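Local coordinates for protein SusD homolog (Bacteroides thetaiotaomicron, PDB 4MRU) that probably binds mucin O-glycans at the cell surface as a SusD-like outer-membrane lipoprotein and carries a bound magnesium ion, at residues A[370-375]-A[396-401]; A[376-381]-A[392-397]; A[339-344]-A[403-408]; A[326-331]-A[357-362]. All blocks are in the same frame, centred on the assembly; numbering follows the deposited sequence.

Interaction 1 (A[370-375]-A[396-401]); sequences DYLNSI and ITVKWN. With MG (magnesium ion), chain C; EDO (1,2-ethanediol), chain L.
Val398 fills the tight side of this contact. Its CG2 methyl lies over one face of the Tyr371 ring, 4.1 Å from the ring centroid, while CG1 rests 3.4 Å from the Tyr371 carbonyl O. With CG1 anti to the backbone N (chi1 180°), both methyls meet Tyr371, CG1 also touching ring atom CE2. Beside this pair the backbones are joined directly. Lys399 N donates to Ser374 O (3.0 Å), and Lys399 CA makes a CA-H...O contact of 3.3 Å with Leu372 O, inside the type I turn Tyr371-Ser374. Leu372 O also accepts from a water that takes the N-H of Trp400; a second water links Val398 N to Ser374 OG. The other side is looser and wet. Lys399 runs extended past Ile375, its CD 4.0 Å from Ile375 CG2, and bends at its last torsion (chi4 -63°), where NZ donates to both oxygens of an ethanediol, probably from the crystallisation liquor. Asn373 turns from 396-401, and its OD1 binds magnesium at 2.1 Å; five waters complete the six-ligand shell, and one of them accepts from Asn373 ND2. Inward, Tyr371 meets the ring of Phe360 and bonds through OH to Gln418, while Leu372 packs on Val356, so the contact sits against helices 348-363 and 408-423.

Interaction 2 (A[376-381]-A[392-397]); sequences ASPSGY and SPANIT. With EDO (1,2-ethanediol), chain I.
Segments 376-381 and 392-397 run antiparallel without forming regular strands, Ser377 lying opposite Asn395 and the chain closing up to 3.8 Å between Gly380 CA and Ser392 CA. Residues 376-380 keep an extended, polyproline-II-like backbone, which carries them along their partner with side chains turned in different directions. Pro378 is the central one pointing inward. Its ring edge is set among backbone carbonyls: CD lies 3.2 Å from Ile396 O and 3.4 Å from Ala394 O, and CG lies near the methyls Ala394 CB and Ile396 CG2. Toward one end, Ser392 OG sits between two carbonyls, Pro378 O across the contact at 3.1 Å and Ala394 O of its own segment at 2.9 Å; a single hydroxyl proton has to choose between them. A chi1 of 176° places OG anti to the Ser392 N, within reach of both oxygens. At the other end, Ser377 OG makes a weak hydrogen bond of 3.4 Å to Asn395 O, and Thr397 CG2 rests on Ala376 O at 3.7 Å. Pro393 CD adds a contact to Ser379 O. Behind the pair, Pro378 and Ala394 both pack on Tyr267 of helix 262-270, while Ile396 faces helix 408-423. The two segments thus form the antiparallel base of an irregular ten-residue surface loop, held mostly by packing with few cross-chain bonds, consistent with the loop regions that accompany the TPR-like helices in SusD-like proteins.

Interaction 3 (A[339-344]-A[403-408]); sequences LRKWNM and MGEQAF
Leu339, in the last turn of helix 327-339, meets Phe408 at the start of helix 408-423. Its CG comes within 3.7 Å of Phe408 CE1, and CD2 leans over the ring off-centre, 4.2 Å from the centroid; CD1 points the other way, toward the Gly404-Glu405 peptide. A leucine chi1 of -165° directs this fork at the ring, and an alanine in place of Leu339 would probably leave the Phe408 ring without its aliphatic partner, opening a gap beside Gly404. The carbonyl O of Leu339 lies at the ring edge, in plane, and accepts from a water that also donates to Glu405 OE1. Next, Arg340 sets one face of its guanidinium over Phe408 CZ, with NH1 3.7 Å from that atom and the two planes 69° apart; a salt bridge from NE to Glu336 and a bond from NH2 to Tyr212 help hold the group in place. Lys341 follows with positive phi (72°), and its NZ reaches the syn lone pair of Glu405 OE1 at 3.0 Å; since a second conformer of this lysine is modelled, the salt bridge is doubtful as a permanent link. Beyond it the chain leaves the contact. The whole is a meeting of helix ends: the Schellman motif that terminates helix 327-339 meets the short 3-10 turn at Glu405 and Phe408 of helix 408-423, whose N-cap residue is Ala407.

Interaction 4 (A[326-331]-A[357-362]); sequences TASEVA and KLSFEE
Helices 327-339 and 348-363 form an antiparallel helical hairpin in this TPR-like protein, and Ser328 and Leu358 meet where the first helix starts and the second nears its end. The short axes approach to 8.5 Å at an angle of 171°, a closeness allowed by the small residues Ala327, Ser328 and Ala331 on the facing side. Leu358 lies over them: its CD1 touches Ala327 CB at 3.8 Å and Ala331 CB at 4.2 Å, while CB rests against the Ser328 backbone. Its CG stands anti to the carbonyl carbon (chi1 -73°), which brings CD1 to the two alanines. On the other flank Ser328 OG, in the conformer described, lies 3.5 Å from Ser359 CB and is hydrogen-bonded to Gly355 O, and the Ser359 hydroxyl turns to Arg275. Helix 408-423 closes this flank, Ala422 touching both serines. At the helix start, Thr326 is the N-cap residue. OG1 accepts from Glu329 N at 3.2 Å and a nearly straight 165°, while the methyl CG2 faces the carboxylate of Glu362, 3.7 Å from OE1. A valine in place of Thr326 has no hydroxyl and would probably leave Glu329 N without its capping acceptor, fraying the first turn. The extended Glu362 crosses Thr326 at about a right angle, and the N-terminal end of helix 327-339 is likely to favour its negative charge. One water joins the two helices here, accepting from Ser328 N at 3.0 Å and donating to Glu362 OE1 at 2.9 Å.

Followed from the N terminus, interaction 4 closes first, folding helix 348-363 back on helix 327-339. Interaction 3 opens inside that hairpin, at 339-344, and closes only at 403-408, so the two cross and the hairpin's bend is tied to the start of helix 408-423. Interactions 1 and 2 both lie nested within the loop of interaction 3: the chain leaves helix 368-371, runs through 370-381, and returns through 392-401, the two contacts sharing Ile396 and Thr397. Interaction 1 touches its neighbours, Leu372 meeting Lys357 of interaction 4 and Trp400 meeting Leu339 of interaction 3. Interaction 2, about 12 Å centre to centre from interaction 1, touches neither interaction 3 nor interaction 4.

Interaction 1 (A[370-375]-A[396-401])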
# COMPACT_ATOMS: atom_id res chain seq x y z
N ASP A 370 -13.77 -18.44 -15.20
CA ASP A 370 -12.95 -19.66 -15.19
C ASP A 370 -11.77 -19.60 -14.18
O ASP A 370 -11.47 -20.56 -13.52
CB ASP A 370 -12.39 -19.99 -16.57
CG ASP A 370 -13.43 -20.59 -17.50
OD1 ASP A 370 -14.45 -21.11 -16.99
OD2 ASP A 370 -13.22 -20.54 -18.73
N TYR A 371 -11.10 -18.46 -14.11
CA TYR A 371 -9.99 -18.22 -13.18
C TYR A 371 -10.42 -18.47 -11.72
O TYR A 371 -9.73 -19.09 -10.94
CB TYR A 371 -9.47 -16.78 -13.36
CG TYR A 371 -8.37 -16.33 -12.41
CD1 TYR A 371 -7.03 -16.53 -12.73
CD2 TYR A 371 -8.66 -15.66 -11.24
CE1 TYR A 371 -6.01 -16.12 -11.92
CE2 TYR A 371 -7.62 -15.20 -10.40
CZ TYR A 371 -6.31 -15.41 -10.75
OH TYR A 371 -5.30 -14.97 -9.93
N LEU A 372 -11.63 -18.08 -11.41
CA LEU A 372 -12.19 -18.25 -10.06
C LEU A 372 -12.39 -19.71 -9.65
O LEU A 372 -12.55 -19.98 -8.48
CB LEU A 372 -13.53 -17.49 -9.96
CG LEU A 372 -13.43 -15.99 -9.69
CD1 LEU A 372 -14.80 -15.38 -9.83
CD2 LEU A 372 -12.86 -15.76 -8.33
N ASN A 373 -12.35 -20.64 -10.60
CA ASN A 373 -12.39 -22.04 -10.26
C ASN A 373 -11.05 -22.73 -10.35
O ASN A 373 -10.98 -23.96 -10.33
CB ASN A 373 -13.38 -22.74 -11.18
CG ASN A 373 -14.80 -22.32 -10.88
OD1 ASN A 373 -15.21 -22.24 -9.74
ND2 ASN A 373 -15.55 -22.02 -11.94
N SER A 374 -9.98 -21.95 -10.46
CA SER A 374 -8.66 -22.52 -10.63
C SER A 374 -8.21 -23.21 -9.35
O SER A 374 -8.41 -22.69 -8.24
CB SER A 374 -7.64 -21.43 -11.00
OG SER A 374 -6.32 -21.94 -10.98
N ILE A 375 -7.57 -24.37 -9.53
CA ILE A 375 -6.94 -25.10 -8.41
C ILE A 375 -5.45 -25.23 -8.62
O ILE A 375 -4.81 -26.03 -7.99
CB ILE A 375 -7.61 -26.47 -8.21
CG1 ILE A 375 -7.55 -27.33 -9.47
CG2 ILE A 375 -9.05 -26.24 -7.76
CD1 ILE A 375 -7.94 -28.78 -9.19
N ILE A 396 -1.67 -21.87 -1.82
CA ILE A 396 -3.01 -21.29 -1.91
C ILE A 396 -3.52 -21.20 -3.35
O ILE A 396 -2.85 -20.71 -4.24
CB ILE A 396 -3.10 -19.88 -1.24
CG1 ILE A 396 -4.56 -19.40 -1.09
CG2 ILE A 396 -2.27 -18.85 -1.99
CD1 ILE A 396 -5.40 -20.24 -0.16
N THR A 397 -4.73 -21.69 -3.56
CA THR A 397 -5.37 -21.63 -4.87
C THR A 397 -6.39 -20.55 -4.92
O THR A 397 -6.80 -19.99 -3.88
CB THR A 397 -6.06 -22.95 -5.18
OG1 THR A 397 -7.08 -23.16 -4.23
CG2 THR A 397 -5.08 -24.15 -5.13
N VAL A 398 -6.86 -20.26 -6.12
CA VAL A 398 -7.89 -19.22 -6.30
C VAL A 398 -9.29 -19.68 -5.87
O VAL A 398 -10.03 -18.92 -5.23
CB VAL A 398 -8.00 -18.76 -7.76
CG1 VAL A 398 -9.08 -17.68 -7.89
CG2 VAL A 398 -6.66 -18.22 -8.26
N LYS A 399 -9.62 -20.92 -6.17
CA LYS A 399 -10.98 -21.40 -5.93
C LYS A 399 -11.38 -21.34 -4.44
O LYS A 399 -10.70 -21.88 -3.56
CB LYS A 399 -11.16 -22.82 -6.49
CG LYS A 399 -12.59 -23.38 -6.45
CD LYS A 399 -12.66 -24.76 -7.08
CE LYS A 399 -14.08 -25.31 -7.18
NZ LYS A 399 -14.65 -25.50 -5.81
N TRP A 400 -12.53 -20.74 -4.19
CA TRP A 400 -13.09 -20.60 -2.82
C TRP A 400 -13.26 -21.95 -2.11
O TRP A 400 -13.68 -22.94 -2.71
CB TRP A 400 -14.41 -19.82 -2.86
CG TRP A 400 -14.98 -19.50 -1.50
CD1 TRP A 400 -15.96 -20.20 -0.84
CD2 TRP A 400 -14.58 -18.45 -0.63
NE1 TRP A 400 -16.18 -19.63 0.39
CE2 TRP A 400 -15.37 -18.53 0.52
CE3 TRP A 400 -13.62 -17.43 -0.72
CZ2 TRP A 400 -15.24 -17.63 1.58
CZ3 TRP A 400 -13.53 -16.49 0.31
CH2 TRP A 400 -14.33 -16.60 1.44
N ASN A 401 -12.90 -21.99 -0.83
CA ASN A 401 -13.05 -23.19 -0.03
C ASN A 401 -14.42 -23.11 0.60
O ASN A 401 -14.66 -22.25 1.43
CB ASN A 401 -11.96 -23.31 1.03
CG ASN A 401 -12.05 -24.61 1.82
OD1 ASN A 401 -13.14 -25.11 2.10
ND2 ASN A 401 -10.92 -25.13 2.23
MG MG C . -16.97 -21.76 -8.60
C1 EDO L . -11.92 -27.13 -3.69
O1 EDO L . -12.79 -25.99 -3.50
C2 EDO L . -12.60 -28.34 -4.32
O2 EDO L . -13.27 -28.03 -5.56
O HOH W 1 -14.17 -19.33 -6.40
O HOH W 2 -18.11 -21.93 -10.38
O HOH W 3 -5.52 -21.51 -8.36
O HOH W 4 -17.13 -23.87 -8.13
O HOH W 5 -15.86 -21.43 -6.87
O HOH W 6 -18.77 -21.31 -7.53
O HOH W 7 -16.69 -19.72 -9.02

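Interaction 2 (A[376-381]-A[392-397])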
# COMPACT_ATOMS: atom_id res chain seq x y z
N ALA A 376 -4.89 -24.37 -9.50
CA ALA A 376 -3.44 -24.34 -9.72
C ALA A 376 -2.73 -23.68 -8.55
O ALA A 376 -3.25 -22.73 -7.97
CB ALA A 376 -3.11 -23.58 -10.99
N SER A 377 -1.55 -24.17 -8.22
CA SER A 377 -0.74 -23.62 -7.15
C SER A 377 0.19 -22.54 -7.67
O SER A 377 0.60 -22.58 -8.83
CB SER A 377 0.11 -24.71 -6.50
OG SER A 377 -0.70 -25.41 -5.56
N PRO A 378 0.61 -21.63 -6.79
CA PRO A 378 1.70 -20.71 -7.15
C PRO A 378 2.93 -21.52 -7.57
O PRO A 378 3.15 -22.62 -7.09
CB PRO A 378 1.93 -19.93 -5.86
CG PRO A 378 0.58 -19.97 -5.18
CD PRO A 378 0.08 -21.35 -5.44
N SER A 379 3.67 -21.02 -8.54
CA SER A 379 4.77 -21.81 -9.07
C SER A 379 6.00 -21.75 -8.16
O SER A 379 6.19 -20.81 -7.37
CB SER A 379 5.15 -21.30 -10.46
OG SER A 379 4.21 -21.73 -11.39
N GLY A 380 6.85 -22.75 -8.30
CA GLY A 380 8.22 -22.64 -7.81
C GLY A 380 8.95 -21.50 -8.55
O GLY A 380 8.57 -21.12 -9.64
N TYR A 381 9.99 -20.95 -7.94
CA TYR A 381 10.74 -19.87 -8.58
C TYR A 381 11.94 -20.38 -9.37
O TYR A 381 12.90 -20.89 -8.80
CB TYR A 381 11.23 -18.85 -7.57
CG TYR A 381 12.08 -17.78 -8.25
CD1 TYR A 381 11.59 -17.05 -9.31
CD2 TYR A 381 13.34 -17.49 -7.80
CE1 TYR A 381 12.37 -16.10 -9.95
CE2 TYR A 381 14.13 -16.56 -8.43
CZ TYR A 381 13.65 -15.86 -9.50
OH TYR A 381 14.47 -14.90 -10.07
N SER A 392 8.27 -22.95 -4.22
CA SER A 392 7.12 -22.12 -4.26
C SER A 392 6.89 -21.41 -2.92
O SER A 392 7.06 -22.00 -1.88
CB SER A 392 5.90 -23.00 -4.56
OG SER A 392 4.76 -22.19 -4.51
N PRO A 393 6.38 -20.18 -2.93
CA PRO A 393 6.09 -19.46 -1.69
C PRO A 393 4.84 -19.94 -0.95
O PRO A 393 4.72 -19.68 0.25
CB PRO A 393 5.88 -18.02 -2.16
CG PRO A 393 5.44 -18.14 -3.58
CD PRO A 393 6.16 -19.33 -4.12
N ALA A 394 3.90 -20.59 -1.66
CA ALA A 394 2.59 -20.95 -1.08
C ALA A 394 1.92 -22.01 -1.89
O ALA A 394 2.28 -22.24 -3.06
CB ALA A 394 1.71 -19.71 -0.99
N ASN A 395 0.89 -22.62 -1.33
CA ASN A 395 0.08 -23.55 -2.12
C ASN A 395 -1.36 -23.07 -2.29
O ASN A 395 -2.15 -23.74 -2.92
CB ASN A 395 0.15 -24.95 -1.53
CG ASN A 395 -0.61 -25.08 -0.23
OD1 ASN A 395 -1.11 -24.11 0.35
ND2 ASN A 395 -0.74 -26.32 0.21
N ILE A 396 -1.67 -21.87 -1.82
CA ILE A 396 -3.01 -21.29 -1.91
C ILE A 396 -3.52 -21.20 -3.35
O ILE A 396 -2.85 -20.71 -4.24
CB ILE A 396 -3.10 -19.88 -1.24
CG1 ILE A 396 -4.56 -19.40 -1.09
CG2 ILE A 396 -2.27 -18.85 -1.99
CD1 ILE A 396 -5.40 -20.24 -0.16
N THR A 397 -4.73 -21.69 -3.56
CA THR A 397 -5.37 -21.63 -4.87
C THR A 397 -6.39 -20.55 -4.92
O THR A 397 -6.80 -19.99 -3.88
CB THR A 397 -6.06 -22.95 -5.18
OG1 THR A 397 -7.08 -23.16 -4.23
CG2 THR A 397 -5.08 -24.15 -5.13
C1 EDO I . 7.31 -18.85 -12.01
O1 EDO I . 7.21 -19.13 -13.42
C2 EDO I . 8.67 -18.26 -11.64
O2 EDO I . 9.81 -19.11 -11.98

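Interaction 3 (A[339-344]-A[403-408])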
# COMPACT_ATOMS: atom_id res chain seq x y z
N LEU A 339 -16.20 -12.76 6.29
CA LEU A 339 -15.61 -13.95 6.83
C LEU A 339 -15.46 -13.85 8.34
O LEU A 339 -15.60 -14.84 9.05
CB LEU A 339 -14.26 -14.21 6.17
CG LEU A 339 -13.70 -15.59 6.38
CD1 LEU A 339 -14.52 -16.69 5.68
CD2 LEU A 339 -12.28 -15.63 5.88
N ARG A 340 -15.23 -12.63 8.85
CA ARG A 340 -15.09 -12.38 10.27
C ARG A 340 -16.44 -12.16 10.97
O ARG A 340 -16.49 -11.85 12.15
CB ARG A 340 -14.17 -11.15 10.51
CG ARG A 340 -12.72 -11.33 10.13
CD ARG A 340 -11.91 -10.07 10.33
NE ARG A 340 -10.56 -10.27 9.85
CZ ARG A 340 -9.64 -10.98 10.51
NH1 ARG A 340 -9.89 -11.55 11.68
NH2 ARG A 340 -8.46 -11.15 9.98
N LYS A 341 -17.53 -12.31 10.22
CA LYS A 341 -18.89 -12.15 10.72
C LYS A 341 -19.21 -10.68 10.99
O LYS A 341 -20.11 -10.38 11.74
CB LYS A 341 -19.15 -13.03 11.98
CG LYS A 341 -18.84 -14.52 11.76
CD LYS A 341 -19.44 -15.47 12.81
CE LYS A 341 -18.66 -15.52 14.11
NZ LYS A 341 -17.53 -16.50 14.06
N TRP A 342 -18.49 -9.75 10.38
CA TRP A 342 -18.89 -8.36 10.43
C TRP A 342 -20.02 -8.16 9.40
O TRP A 342 -20.07 -8.89 8.38
CB TRP A 342 -17.75 -7.42 10.08
CG TRP A 342 -16.61 -7.43 11.01
CD1 TRP A 342 -16.39 -8.30 12.02
CD2 TRP A 342 -15.50 -6.58 10.96
NE1 TRP A 342 -15.21 -8.01 12.67
CE2 TRP A 342 -14.64 -6.95 12.04
CE3 TRP A 342 -15.14 -5.50 10.16
CZ2 TRP A 342 -13.47 -6.28 12.30
CZ3 TRP A 342 -13.98 -4.84 10.44
CH2 TRP A 342 -13.16 -5.23 11.50
N ASN A 343 -20.89 -7.20 9.64
CA ASN A 343 -22.01 -7.00 8.72
C ASN A 343 -21.59 -6.13 7.53
O ASN A 343 -21.62 -4.89 7.60
CB ASN A 343 -23.22 -6.43 9.44
CG ASN A 343 -24.43 -6.33 8.52
OD1 ASN A 343 -24.37 -6.71 7.34
ND2 ASN A 343 -25.51 -5.79 9.05
N MSE A 344 -21.17 -6.80 6.44
CA MSE A 344 -20.61 -6.10 5.26
C MSE A 344 -21.62 -6.02 4.13
O MSE A 344 -21.31 -5.49 3.05
CB MSE A 344 -19.36 -6.85 4.79
CG MSE A 344 -18.27 -6.90 5.85
SE MSE A 344 -17.32 -5.16 5.99
CE MSE A 344 -18.44 -4.38 7.40
N MSE A 403 -15.95 -24.59 2.84
CA MSE A 403 -16.07 -24.69 4.28
C MSE A 403 -16.21 -23.32 4.89
O MSE A 403 -16.55 -23.20 6.06
CB MSE A 403 -14.85 -25.34 4.91
CG MSE A 403 -14.61 -26.77 4.47
SE MSE A 403 -15.98 -27.83 5.38
CE MSE A 403 -16.15 -29.26 4.02
N GLY A 404 -15.96 -22.27 4.12
CA GLY A 404 -16.19 -20.88 4.55
C GLY A 404 -15.38 -20.59 5.80
O GLY A 404 -14.15 -20.78 5.80
N GLU A 405 -16.03 -20.10 6.86
CA GLU A 405 -15.28 -19.79 8.12
C GLU A 405 -14.70 -21.04 8.79
O GLU A 405 -13.84 -20.88 9.66
CB GLU A 405 -16.11 -19.02 9.15
CG GLU A 405 -17.19 -19.84 9.82
CD GLU A 405 -17.80 -19.17 11.07
OE1 GLU A 405 -17.25 -18.18 11.61
OE2 GLU A 405 -18.84 -19.66 11.52
N GLN A 406 -15.17 -22.25 8.43
CA GLN A 406 -14.47 -23.47 8.91
C GLN A 406 -13.13 -23.74 8.21
O GLN A 406 -12.44 -24.69 8.55
CB GLN A 406 -15.36 -24.69 8.78
CG GLN A 406 -16.39 -24.82 9.88
CD GLN A 406 -17.52 -23.83 9.79
OE1 GLN A 406 -17.85 -23.33 8.74
NE2 GLN A 406 -18.15 -23.58 10.92
N ALA A 407 -12.79 -22.91 7.22
CA ALA A 407 -11.44 -22.86 6.68
C ALA A 407 -10.99 -21.42 6.71
O ALA A 407 -10.64 -20.84 5.69
CB ALA A 407 -11.37 -23.42 5.24
N PHE A 408 -11.05 -20.82 7.89
CA PHE A 408 -10.92 -19.39 8.03
C PHE A 408 -9.59 -18.92 7.47
O PHE A 408 -9.55 -18.00 6.67
CB PHE A 408 -11.06 -18.93 9.50
CG PHE A 408 -10.94 -17.44 9.67
CD1 PHE A 408 -12.06 -16.63 9.55
CD2 PHE A 408 -9.71 -16.84 9.89
CE1 PHE A 408 -11.95 -15.25 9.63
CE2 PHE A 408 -9.60 -15.46 10.01
CZ PHE A 408 -10.71 -14.66 9.87
O HOH W 8 -15.39 -15.91 11.55

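Interaction 4 (A[326-331]-A[357-362])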
# COMPACT_ATOMS: atom_id res chain seq x y z
N THR A 326 -9.46 1.15 -5.21
CA THR A 326 -10.34 0.61 -6.22
C THR A 326 -11.50 -0.21 -5.64
O THR A 326 -11.48 -0.69 -4.51
CB THR A 326 -9.60 -0.33 -7.16
OG1 THR A 326 -9.21 -1.51 -6.42
CG2 THR A 326 -8.42 0.37 -7.80
N ALA A 327 -12.51 -0.35 -6.47
CA ALA A 327 -13.65 -1.22 -6.17
C ALA A 327 -13.21 -2.63 -5.82
O ALA A 327 -13.78 -3.23 -4.94
CB ALA A 327 -14.61 -1.24 -7.33
N SER A 328 -12.21 -3.17 -6.51
CA SER A 328 -11.71 -4.52 -6.18
C SER A 328 -11.20 -4.58 -4.74
O SER A 328 -11.54 -5.48 -3.99
CB SER A 328 -10.59 -4.94 -7.13
OG SER A 328 -10.12 -6.22 -6.82
N GLU A 329 -10.42 -3.60 -4.34
CA GLU A 329 -9.87 -3.59 -2.96
C GLU A 329 -10.99 -3.55 -1.93
O GLU A 329 -11.01 -4.29 -0.93
CB GLU A 329 -8.90 -2.42 -2.72
CG GLU A 329 -8.38 -2.38 -1.26
CD GLU A 329 -7.53 -1.15 -0.82
OE1 GLU A 329 -7.11 -0.31 -1.66
OE2 GLU A 329 -7.29 -1.02 0.41
N VAL A 330 -11.99 -2.71 -2.19
CA VAL A 330 -13.14 -2.58 -1.28
C VAL A 330 -13.93 -3.90 -1.19
O VAL A 330 -14.29 -4.32 -0.11
CB VAL A 330 -14.06 -1.42 -1.75
CG1 VAL A 330 -15.42 -1.46 -1.05
CG2 VAL A 330 -13.38 -0.12 -1.44
N ALA A 331 -14.09 -4.59 -2.32
CA ALA A 331 -14.73 -5.88 -2.31
C ALA A 331 -13.95 -6.90 -1.47
O ALA A 331 -14.56 -7.68 -0.75
CB ALA A 331 -14.94 -6.41 -3.74
N LYS A 357 -13.42 -10.28 -10.11
CA LYS A 357 -14.10 -9.81 -11.34
C LYS A 357 -13.87 -8.31 -11.62
O LYS A 357 -13.64 -7.90 -12.77
CB LYS A 357 -15.58 -10.12 -11.28
CG LYS A 357 -15.86 -11.61 -11.53
CD LYS A 357 -17.35 -11.95 -11.54
CE LYS A 357 -17.94 -11.78 -10.15
NZ LYS A 357 -19.25 -12.50 -10.02
N LEU A 358 -14.00 -7.51 -10.59
CA LEU A 358 -13.74 -6.09 -10.67
C LEU A 358 -12.30 -5.79 -11.05
O LEU A 358 -12.07 -4.88 -11.82
CB LEU A 358 -14.04 -5.39 -9.33
CG LEU A 358 -15.51 -5.26 -9.00
CD1 LEU A 358 -15.71 -4.87 -7.55
CD2 LEU A 358 -16.19 -4.26 -9.92
N SER A 359 -11.34 -6.51 -10.48
CA SER A 359 -9.94 -6.29 -10.88
C SER A 359 -9.73 -6.66 -12.36
O SER A 359 -9.07 -5.94 -13.07
CB SER A 359 -8.99 -7.07 -9.99
OG SER A 359 -7.67 -7.04 -10.47
N PHE A 360 -10.23 -7.81 -12.80
CA PHE A 360 -10.14 -8.13 -14.25
C PHE A 360 -10.76 -7.02 -15.11
O PHE A 360 -10.18 -6.57 -16.13
CB PHE A 360 -10.84 -9.47 -14.59
CG PHE A 360 -10.00 -10.69 -14.34
CD1 PHE A 360 -9.45 -10.93 -13.09
CD2 PHE A 360 -9.77 -11.63 -15.37
CE1 PHE A 360 -8.73 -12.08 -12.85
CE2 PHE A 360 -9.05 -12.79 -15.12
CZ PHE A 360 -8.50 -13.00 -13.88
N GLU A 361 -11.94 -6.59 -14.71
CA GLU A 361 -12.64 -5.57 -15.46
C GLU A 361 -11.78 -4.28 -15.49
O GLU A 361 -11.65 -3.66 -16.55
CB GLU A 361 -14.03 -5.30 -14.87
CG GLU A 361 -14.77 -4.12 -15.54
CD GLU A 361 -16.07 -3.74 -14.84
OE1 GLU A 361 -17.12 -4.34 -15.13
OE2 GLU A 361 -16.05 -2.84 -13.97
N GLU A 362 -11.17 -3.90 -14.36
CA GLU A 362 -10.32 -2.68 -14.24
C GLU A 362 -9.23 -2.68 -15.29
O GLU A 362 -8.88 -1.65 -15.85
CB GLU A 362 -9.74 -2.58 -12.82
CG GLU A 362 -8.90 -1.34 -12.46
CD GLU A 362 -8.08 -1.52 -11.16
OE1 GLU A 362 -8.46 -2.37 -10.25
OE2 GLU A 362 -7.06 -0.78 -11.02
O HOH W 9 -11.12 -2.53 -9.23